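Spike glycoprotein (Bat coronavirus HKU9, PDB 5GYQ) forms the putative receptor-binding domain of the viral spike, which probably attaches the virion to the host cell membrane by engaging a receptor. Local coordinates at residues D15-L27 with P112-R126. Residues are numbered along the deposited sequence; the frame is centred on the assembly and turned at random.
With NAG (2-acetamido-2-deoxy-beta-D-glucopyranose), chain B.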
ATOM      1  N   ASP A  15      -5.842   5.001  -9.904  1.00 39.69           N
ATOM      2  CA  ASP A  15      -6.795   5.680  -9.028  1.00 32.96           C
ATOM      3  C   ASP A  15      -6.867   5.019  -7.652  1.00 34.04           C
ATOM      4  O   ASP A  15      -7.812   4.282  -7.363  1.00 32.60           O
ATOM      5  CB  ASP A  15      -8.188   5.709  -9.665  1.00 39.94           C
ATOM      6  CG  ASP A  15      -9.182   6.545  -8.870  1.00 48.09           C
ATOM      7  OD1 ASP A  15      -8.744   7.378  -8.050  1.00 50.97           O
ATOM      8  OD2 ASP A  15     -10.401   6.370  -9.071  1.00 47.83           O
ATOM      9  N   PRO A  16      -5.867   5.288  -6.795  1.00 26.47           N
ATOM     10  CA  PRO A  16      -5.782   4.691  -5.458  1.00 24.13           C
ATOM     11  C   PRO A  16      -7.001   4.988  -4.591  1.00 21.59           C
ATOM     12  O   PRO A  16      -7.469   6.127  -4.553  1.00 20.91           O
ATOM     13  CB  PRO A  16      -4.526   5.338  -4.866  1.00 19.96           C
ATOM     14  CG  PRO A  16      -3.712   5.727  -6.053  1.00 24.72           C
ATOM     15  CD  PRO A  16      -4.713   6.154  -7.082  1.00 26.31           C
ATOM     16  N   PRO A  17      -7.511   3.966  -3.890  1.00 18.14           N
ATOM     17  CA  PRO A  17      -8.701   4.140  -3.054  1.00 18.09           C
ATOM     18  C   PRO A  17      -8.424   5.021  -1.843  1.00 15.65           C
ATOM     19  O   PRO A  17      -7.265   5.231  -1.483  1.00 15.70           O
ATOM     20  CB  PRO A  17      -9.043   2.710  -2.627  1.00 24.79           C
ATOM     21  CG  PRO A  17      -7.751   1.972  -2.696  1.00 18.59           C
ATOM     22  CD  PRO A  17      -6.961   2.600  -3.809  1.00 13.18           C
ATOM     23  N   GLN A  18      -9.483   5.549  -1.238  1.00 18.63           N
ATOM     24  CA  GLN A  18      -9.353   6.271   0.016  1.00 18.15           C
ATOM     25  C   GLN A  18      -8.774   5.317   1.054  1.00 16.75           C
ATOM     26  O   GLN A  18      -9.057   4.120   1.017  1.00 13.41           O
ATOM     27  CB  GLN A  18     -10.708   6.819   0.470  1.00 19.14           C
ATOM     28  CG  GLN A  18     -11.384   7.738  -0.540  1.00 18.88           C
ATOM     29  CD  GLN A  18     -10.652   9.057  -0.723  1.00 24.06           C
ATOM     30  OE1 GLN A  18      -9.813   9.438   0.094  1.00 20.96           O
ATOM     31  NE2 GLN A  18     -10.969   9.763  -1.804  1.00 30.57           N
ATOM     32  N   PRO A  19      -7.950   5.838   1.973  1.00 18.95           N
ATOM     33  CA  PRO A  19      -7.289   4.979   2.962  1.00 13.66           C
ATOM     34  C   PRO A  19      -8.270   4.211   3.843  1.00 14.68           C
ATOM     35  O   PRO A  19      -7.937   3.118   4.306  1.00 14.24           O
ATOM     36  CB  PRO A  19      -6.465   5.968   3.794  1.00 17.59           C
ATOM     37  CG  PRO A  19      -7.066   7.302   3.534  1.00 17.83           C
ATOM     38  CD  PRO A  19      -7.577   7.253   2.133  1.00 17.08           C
ATOM     39  N   VAL A  20      -9.463   4.760   4.060  1.00 14.04           N
ATOM     40  CA  VAL A  20     -10.464   4.060   4.858  1.00 10.79           C
ATOM     41  C   VAL A  20     -10.885   2.756   4.165  1.00 10.24           C
ATOM     42  O   VAL A  20     -11.270   1.793   4.826  1.00 12.99           O
ATOM     43  CB  VAL A  20     -11.701   4.955   5.143  1.00 13.88           C
ATOM     44  CG1 VAL A  20     -12.463   5.277   3.862  1.00 12.91           C
ATOM     45  CG2 VAL A  20     -12.616   4.293   6.162  1.00 15.70           C
ATOM     46  N   VAL A  21     -10.779   2.711   2.836  1.00 12.50           N
ATOM     47  CA  VAL A  21     -11.069   1.481   2.096  1.00 10.18           C
ATOM     48  C   VAL A  21      -9.883   1.019   1.244  1.00 14.76           C
ATOM     49  O   VAL A  21     -10.046   0.703   0.064  1.00 15.47           O
ATOM     50  CB  VAL A  21     -12.308   1.639   1.184  1.00 15.32           C
ATOM     51  CG1 VAL A  21     -13.573   1.592   2.010  1.00 15.93           C
ATOM     52  CG2 VAL A  21     -12.237   2.936   0.380  1.00 14.25           C
ATOM     53  N   TRP A  22      -8.697   0.977   1.848  1.00 11.99           N
ATOM     54  CA  TRP A  22      -7.485   0.528   1.162  1.00 13.27           C
ATOM     55  C   TRP A  22      -7.650  -0.883   0.610  1.00 14.09           C
ATOM     56  O   TRP A  22      -8.390  -1.694   1.176  1.00 13.67           O
ATOM     57  CB  TRP A  22      -6.277   0.577   2.102  1.00  7.72           C
ATOM     58  CG  TRP A  22      -6.387  -0.304   3.328  1.00 12.61           C
ATOM     59  CD1 TRP A  22      -6.933   0.034   4.534  1.00 11.22           C
ATOM     60  CD2 TRP A  22      -5.920  -1.656   3.468  1.00 12.60           C
ATOM     61  NE1 TRP A  22      -6.841  -1.020   5.410  1.00 11.82           N
ATOM     62  CE2 TRP A  22      -6.223  -2.069   4.781  1.00 12.89           C
ATOM     63  CE3 TRP A  22      -5.275  -2.553   2.612  1.00 15.05           C
ATOM     64  CZ2 TRP A  22      -5.909  -3.340   5.256  1.00 11.94           C
ATOM     65  CZ3 TRP A  22      -4.963  -3.818   3.087  1.00 12.51           C
ATOM     66  CH2 TRP A  22      -5.280  -4.199   4.397  1.00 11.15           C
ATOM     67  N   ARG A  23      -6.960  -1.187  -0.487  1.00 13.27           N
ATOM     68  CA  ARG A  23      -7.151  -2.492  -1.123  1.00 19.08           C
ATOM     69  C   ARG A  23      -5.913  -3.378  -1.078  1.00 20.27           C
ATOM     70  O   ARG A  23      -4.792  -2.906  -1.209  1.00 16.87           O
ATOM     71  CB  ARG A  23      -7.601  -2.309  -2.573  1.00 20.70           C
ATOM     72  CG  ARG A  23      -9.104  -2.131  -2.720  1.00 30.74           C
ATOM     73  CD  ARG A  23      -9.434  -1.135  -3.816  1.00 44.00           C
ATOM     74  NE  ARG A  23     -10.436  -1.642  -4.747  1.00 59.67           N
ATOM     75  CZ  ARG A  23     -11.117  -0.875  -5.592  1.00 63.59           C
ATOM     76  NH1 ARG A  23     -10.909   0.436  -5.609  1.00 53.91           N
ATOM     77  NH2 ARG A  23     -12.010  -1.413  -6.411  1.00 59.39           N
ATOM     78  N   ARG A  24      -6.133  -4.676  -0.896  1.00 17.80           N
ATOM     79  CA  ARG A  24      -5.039  -5.636  -0.814  1.00 16.97           C
ATOM     80  C   ARG A  24      -5.035  -6.592  -2.000  1.00 20.63           C
ATOM     81  O   ARG A  24      -6.085  -7.058  -2.436  1.00 14.56           O
ATOM     82  CB  ARG A  24      -5.123  -6.427   0.495  1.00 19.43           C
ATOM     83  CG  ARG A  24      -4.216  -7.653   0.555  1.00 18.95           C
ATOM     84  CD  ARG A  24      -3.979  -8.084   1.992  1.00 20.57           C
ATOM     85  NE  ARG A  24      -3.190  -7.092   2.719  1.00 22.60           N
ATOM     86  CZ  ARG A  24      -2.887  -7.173   4.011  1.00 24.19           C
ATOM     87  NH1 ARG A  24      -3.309  -8.201   4.735  1.00 21.31           N
ATOM     88  NH2 ARG A  24      -2.162  -6.219   4.581  1.00 21.56           N
ATOM     89  N   TYR A  25      -3.845  -6.869  -2.520  1.00 16.77           N
ATOM     90  CA  TYR A  25      -3.671  -7.864  -3.569  1.00 21.10           C
ATOM     91  C   TYR A  25      -2.589  -8.850  -3.152  1.00 25.37           C
ATOM     92  O   TYR A  25      -1.465  -8.457  -2.837  1.00 24.34           O
ATOM     93  CB  TYR A  25      -3.316  -7.198  -4.901  1.00 19.34           C
ATOM     94  CG  TYR A  25      -4.326  -6.160  -5.336  1.00 26.70           C
ATOM     95  CD1 TYR A  25      -5.404  -6.507  -6.139  1.00 27.80           C
ATOM     96  CD2 TYR A  25      -4.209  -4.835  -4.932  1.00 24.24           C
ATOM     97  CE1 TYR A  25      -6.336  -5.562  -6.531  1.00 22.96           C
ATOM     98  CE2 TYR A  25      -5.132  -3.886  -5.317  1.00 22.15           C
ATOM     99  CZ  TYR A  25      -6.193  -4.252  -6.117  1.00 29.49           C
ATOM    100  OH  TYR A  25      -7.113  -3.304  -6.501  1.00 35.48           O
ATOM    101  N   MET A  26      -2.932 -10.131  -3.135  1.00 20.94           N
ATOM    102  CA  MET A  26      -1.991 -11.152  -2.702  1.00 26.90           C
ATOM    103  C   MET A  26      -1.369 -11.884  -3.887  1.00 30.53           C
ATOM    104  O   MET A  26      -2.070 -12.397  -4.757  1.00 31.69           O
ATOM    105  CB  MET A  26      -2.682 -12.140  -1.762  1.00 30.25           C
ATOM    106  CG  MET A  26      -3.096 -11.526  -0.433  1.00 30.70           C
ATOM    107  SD  MET A  26      -4.010 -12.667   0.622  1.00 76.76           S
ATOM    108  CE  MET A  26      -4.081 -11.734   2.150  1.00 52.14           C
ATOM    109  N   LEU A  27      -0.040 -11.909  -3.907  1.00 29.68           N
ATOM    110  CA  LEU A  27       0.740 -12.576  -4.941  1.00 27.76           C
ATOM    111  C   LEU A  27       1.433 -13.806  -4.371  1.00 30.75           C
ATOM    112  O   LEU A  27       2.218 -13.707  -3.416  1.00 28.54           O
ATOM    113  CB  LEU A  27       1.783 -11.629  -5.535  1.00 24.36           C
ATOM    114  CG  LEU A  27       1.344 -10.201  -5.853  1.00 27.32           C
ATOM    115  CD1 LEU A  27       2.511  -9.409  -6.421  1.00 35.62           C
ATOM    116  CD2 LEU A  27       0.171 -10.200  -6.816  1.00 37.87           C
ATOM    117  N   PRO A 112     -11.068  15.105  -2.449  1.00 27.66           N
ATOM    118  CA  PRO A 112     -11.611  14.543  -1.212  1.00 26.59           C
ATOM    119  C   PRO A 112     -10.706  13.460  -0.638  1.00 18.01           C
ATOM    120  O   PRO A 112     -10.272  12.558  -1.354  1.00 19.74           O
ATOM    121  CB  PRO A 112     -12.954  13.966  -1.659  1.00 23.66           C
ATOM    122  CG  PRO A 112     -13.394  14.895  -2.734  1.00 31.88           C
ATOM    123  CD  PRO A 112     -12.136  15.361  -3.439  1.00 32.52           C
ATOM    124  N   TYR A 113     -10.420  13.579   0.651  1.00 19.33           N
ATOM    125  CA  TYR A 113      -9.492  12.693   1.331  1.00 17.96           C
ATOM    126  C   TYR A 113     -10.233  12.047   2.491  1.00 17.36           C
ATOM    127  O   TYR A 113     -10.402  12.659   3.548  1.00 17.26           O
ATOM    128  CB  TYR A 113      -8.269  13.487   1.801  1.00 20.68           C
ATOM    129  CG  TYR A 113      -7.136  12.683   2.404  1.00 15.65           C
ATOM    130  CD1 TYR A 113      -6.731  11.475   1.851  1.00 17.47           C
ATOM    131  CD2 TYR A 113      -6.444  13.163   3.508  1.00 15.30           C
ATOM    132  CE1 TYR A 113      -5.680  10.752   2.403  1.00 14.41           C
ATOM    133  CE2 TYR A 113      -5.397  12.455   4.060  1.00 11.95           C
ATOM    134  CZ  TYR A 113      -5.019  11.250   3.508  1.00 11.41           C
ATOM    135  OH  TYR A 113      -3.975  10.550   4.066  1.00 12.52           O
ATOM    136  N   ALA A 114     -10.704  10.822   2.280  1.00 14.65           N
ATOM    137  CA  ALA A 114     -11.584  10.169   3.244  1.00 10.06           C
ATOM    138  C   ALA A 114     -10.795   9.384   4.282  1.00 15.69           C
ATOM    139  O   ALA A 114     -10.337   8.271   4.022  1.00 13.45           O
ATOM    140  CB  ALA A 114     -12.569   9.259   2.530  1.00 11.69           C
ATOM    141  N   VAL A 115     -10.649   9.973   5.464  1.00 12.05           N
ATOM    142  CA  VAL A 115      -9.854   9.383   6.530  1.00 11.41           C
ATOM    143  C   VAL A 115     -10.681   9.236   7.800  1.00 12.59           C
ATOM    144  O   VAL A 115     -11.204  10.219   8.317  1.00 12.17           O
ATOM    145  CB  VAL A 115      -8.605  10.233   6.831  1.00 15.37           C
ATOM    146  CG1 VAL A 115      -7.790   9.617   7.961  1.00 13.83           C
ATOM    147  CG2 VAL A 115      -7.759  10.386   5.584  1.00 11.56           C
ATOM    148  N   ALA A 116     -10.802   8.009   8.301  1.00 10.83           N
ATOM    149  CA  ALA A 116     -11.528   7.768   9.544  1.00 10.66           C
ATOM    150  C   ALA A 116     -10.760   8.365  10.713  1.00 15.13           C
ATOM    151  O   ALA A 116      -9.531   8.311  10.743  1.00 15.32           O
ATOM    152  CB  ALA A 116     -11.750   6.278   9.756  1.00  8.75           C
ATOM    153  N   ASN A 117     -11.479   8.945  11.668  1.00 13.77           N
ATOM    154  CA  ASN A 117     -10.826   9.551  12.823  1.00 16.71           C
ATOM    155  C   ASN A 117     -11.422   9.063  14.143  1.00 14.90           C
ATOM    156  O   ASN A 117     -11.300   9.721  15.173  1.00 15.17           O
ATOM    157  CB  ASN A 117     -10.889  11.080  12.732  1.00 19.94           C
ATOM    158  CG  ASN A 117     -12.258  11.636  13.063  1.00 22.41           C
ATOM    159  OD1 ASN A 117     -13.285  11.033  12.749  1.00 33.89           O
ATOM    160  ND2 ASN A 117     -12.277  12.797  13.709  1.00 48.43           N
ATOM    161  N   ARG A 118     -12.056   7.896  14.093  1.00  9.88           N
ATOM    162  CA  ARG A 118     -12.593   7.241  15.281  1.00 17.76           C
ATOM    163  C   ARG A 118     -12.726   5.745  15.011  1.00 12.84           C
ATOM    164  O   ARG A 118     -12.634   5.314  13.858  1.00 13.71           O
ATOM    165  CB  ARG A 118     -13.946   7.845  15.680  1.00 18.82           C
ATOM    166  CG  ARG A 118     -14.993   7.771  14.584  1.00 15.86           C
ATOM    167  CD  ARG A 118     -16.091   8.801  14.778  1.00 27.99           C
ATOM    168  NE  ARG A 118     -17.139   8.346  15.682  1.00 33.08           N
ATOM    169  CZ  ARG A 118     -18.426   8.268  15.357  1.00 28.67           C
ATOM    170  NH1 ARG A 118     -18.836   8.617  14.145  1.00 30.38           N
ATOM    171  NH2 ARG A 118     -19.307   7.844  16.250  1.00 25.34           N
ATOM    172  N   PHE A 119     -12.932   4.971  16.078  1.00 11.45           N
ATOM    173  CA  PHE A 119     -13.054   3.509  16.018  1.00 10.18           C
ATOM    174  C   PHE A 119     -11.743   2.857  15.580  1.00 14.47           C
ATOM    175  O   PHE A 119     -11.557   2.553  14.400  1.00 10.81           O
ATOM    176  CB  PHE A 119     -14.196   3.084  15.086  1.00 10.04           C
ATOM    177  CG  PHE A 119     -15.540   3.647  15.469  1.00 13.08           C
ATOM    178  CD1 PHE A 119     -16.069   3.422  16.733  1.00 17.24           C
ATOM    179  CD2 PHE A 119     -16.281   4.387  14.563  1.00 14.45           C
ATOM    180  CE1 PHE A 119     -17.302   3.935  17.086  1.00 15.34           C
ATOM    181  CE2 PHE A 119     -17.520   4.901  14.911  1.00 14.19           C
ATOM    182  CZ  PHE A 119     -18.030   4.674  16.174  1.00 18.58           C
ATOM    183  N   PRO A 120     -10.835   2.627  16.545  1.00 16.63           N
ATOM    184  CA  PRO A 120      -9.481   2.100  16.320  1.00 17.15           C
ATOM    185  C   PRO A 120      -9.445   0.778  15.570  1.00 17.41           C
ATOM    186  O   PRO A 120     -10.299  -0.082  15.782  1.00 16.02           O
ATOM    187  CB  PRO A 120      -8.943   1.903  17.742  1.00 14.89           C
ATOM    188  CG  PRO A 120      -9.710   2.864  18.570  1.00 15.91           C
ATOM    189  CD  PRO A 120     -11.085   2.894  17.971  1.00 14.13           C
ATOM    190  N   ILE A 121      -8.450   0.626  14.703  1.00 14.04           N
ATOM    191  CA  ILE A 121      -8.203  -0.647  14.041  1.00 17.22           C
ATOM    192  C   ILE A 121      -6.952  -1.295  14.623  1.00 23.32           C
ATOM    193  O   ILE A 121      -6.164  -0.642  15.308  1.00 21.01           O
ATOM    194  CB  ILE A 121      -8.021  -0.482  12.520  1.00 18.08           C
ATOM    195  CG1 ILE A 121      -6.740   0.304  12.223  1.00 15.71           C
ATOM    196  CG2 ILE A 121      -9.235   0.199  11.905  1.00 14.42           C
ATOM    197  CD1 ILE A 121      -6.285   0.214  10.785  1.00 16.26           C
ATOM    198  N   LYS A 122      -6.782  -2.584  14.354  1.00 16.53           N
ATOM    199  CA  LYS A 122      -5.567  -3.297  14.724  1.00 24.68           C
ATOM    200  C   LYS A 122      -4.555  -3.200  13.586  1.00 24.26           C
ATOM    201  O   LYS A 122      -4.938  -2.973  12.438  1.00 20.24           O
ATOM    202  CB  LYS A 122      -5.880  -4.761  15.043  1.00 28.43           C
ATOM    203  CG  LYS A 122      -6.806  -4.942  16.232  1.00 34.39           C
ATOM    204  CD  LYS A 122      -7.661  -6.186  16.082  1.00 44.89           C
ATOM    205  CE  LYS A 122      -8.653  -6.314  17.228  1.00 56.16           C
ATOM    206  NZ  LYS A 122      -7.979  -6.616  18.522  1.00 57.58           N
ATOM    207  N   PRO A 123      -3.259  -3.343  13.901  1.00 24.42           N
ATOM    208  CA  PRO A 123      -2.239  -3.385  12.846  1.00 22.30           C
ATOM    209  C   PRO A 123      -2.583  -4.408  11.765  1.00 23.73           C
ATOM    210  O   PRO A 123      -2.963  -5.534  12.080  1.00 21.62           O
ATOM    211  CB  PRO A 123      -0.974  -3.782  13.605  1.00 22.62           C
ATOM    212  CG  PRO A 123      -1.182  -3.209  14.968  1.00 25.11           C
ATOM    213  CD  PRO A 123      -2.658  -3.360  15.249  1.00 20.90           C
ATOM    214  N   GLY A 124      -2.467  -4.002  10.504  1.00 18.76           N
ATOM    215  CA  GLY A 124      -2.829  -4.853   9.385  1.00 18.45           C
ATOM    216  C   GLY A 124      -4.330  -4.936   9.165  1.00 19.55           C
ATOM    217  O   GLY A 124      -4.792  -5.638   8.268  1.00 17.88           O
ATOM    218  N   GLY A 125      -5.090  -4.213   9.979  1.00 14.78           N
ATOM    219  CA  GLY A 125      -6.543  -4.272   9.926  1.00 17.81           C
ATOM    220  C   GLY A 125      -7.189  -3.163   9.113  1.00 17.23           C
ATOM    221  O   GLY A 125      -6.510  -2.389   8.440  1.00 14.77           O
ATOM    222  N   ARG A 126      -8.513  -3.087   9.188  1.00 17.08           N
ATOM    223  CA  ARG A 126      -9.285  -2.121   8.412  1.00 12.32           C
ATOM    224  C   ARG A 126     -10.622  -1.845   9.082  1.00 14.44           C
ATOM    225  O   ARG A 126     -11.065  -2.612   9.932  1.00 13.76           O
ATOM    226  CB  ARG A 126      -9.520  -2.641   6.990  1.00 14.46           C
ATOM    227  CG  ARG A 126     -10.320  -3.942   6.943  1.00 16.46           C
ATOM    228  CD  ARG A 126     -10.865  -4.247   5.554  1.00 12.17           C
ATOM    229  NE  ARG A 126      -9.815  -4.573   4.592  1.00 11.54           N
ATOM    230  CZ  ARG A 126      -9.328  -3.717   3.701  1.00 15.37           C
ATOM    231  NH1 ARG A 126      -9.796  -2.476   3.646  1.00 10.99           N
ATOM    232  NH2 ARG A 126      -8.375  -4.100   2.861  1.00 15.97           N
TER
HETATM  233  C1  NAG B   1      -3.754  15.557   5.773  1.00 14.48           C
HETATM  234  C2  NAG B   1      -3.477  17.009   6.088  1.00 25.09           C
HETATM  235  C3  NAG B   1      -3.690  17.263   7.573  1.00 27.48           C
HETATM  236  C4  NAG B   1      -5.093  16.822   7.988  1.00 19.22           C
HETATM  237  C5  NAG B   1      -5.417  15.413   7.480  1.00 18.36           C
HETATM  238  C6  NAG B   1      -6.880  15.066   7.632  1.00 19.28           C
HETATM  239  C7  NAG B   1      -1.898  18.129   4.584  1.00 26.32           C
HETATM  240  C8  NAG B   1      -0.460  18.445   4.303  1.00 23.01           C
HETATM  241  N2  NAG B   1      -2.136  17.398   5.681  1.00 24.07           N
HETATM  242  O3  NAG B   1      -3.507  18.651   7.816  1.00 24.26           O
HETATM  243  O4  NAG B   1      -5.193  16.749   9.409  1.00 27.74           O
HETATM  244  O5  NAG B   1      -5.103  15.261   6.085  1.00 18.06           O
HETATM  245  O6  NAG B   1      -7.146  13.730   7.228  1.00 20.38           O
HETATM  246  O7  NAG B   1      -2.806  18.512   3.853  1.00 21.89           O
HETATM  247  O   HOH W   1     -12.033  -0.963   4.980  1.00 19.59           O
HETATM  248  O   HOH W   2      -3.431  -7.756   7.560  1.00 26.36           O
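Q18 and A114 approach to 5.5 Å between CA atoms; beyond V115, 112-126 loops away and returns through a type II turn, K122 to G125, beside W22. At the first meeting no backbone hydrogen bond joins the segments; the Q18 side-chain amide makes the link instead. Its OE1 accepts from A114 N at 2.7 Å, nearly straight (172°) although the donor stands above the carbonyl plane; NE2 donates to P112 O at 2.9 Å. The bend at chi2 (-68°) turns the amide across to both. P19 CG packs against both Y113 CE1 and V115 CG2, which itself lies over the centre of the Y113 ring; Y113 and V115 line the glycan site, and Y113 OH is hydrogen-bonded to H75 ND1. Within the betacoronavirus S1 C-terminal domain core, 23-27 edges the five-stranded antiparallel sheet and 112-126 lies in the loop between strand 100-111 and helix 130-139. At the return, the R126 guanidinium stacks on one W22 face, cation-pi, with CZ 3.8 Å from the six-membered ring's centroid. NH1 and NH2 each grip W22 O at 2.9 Å, fixing the group's rotation, and a water joins NH1 to V20 O. At the indole's edge, NE1 donates weakly to G125 O.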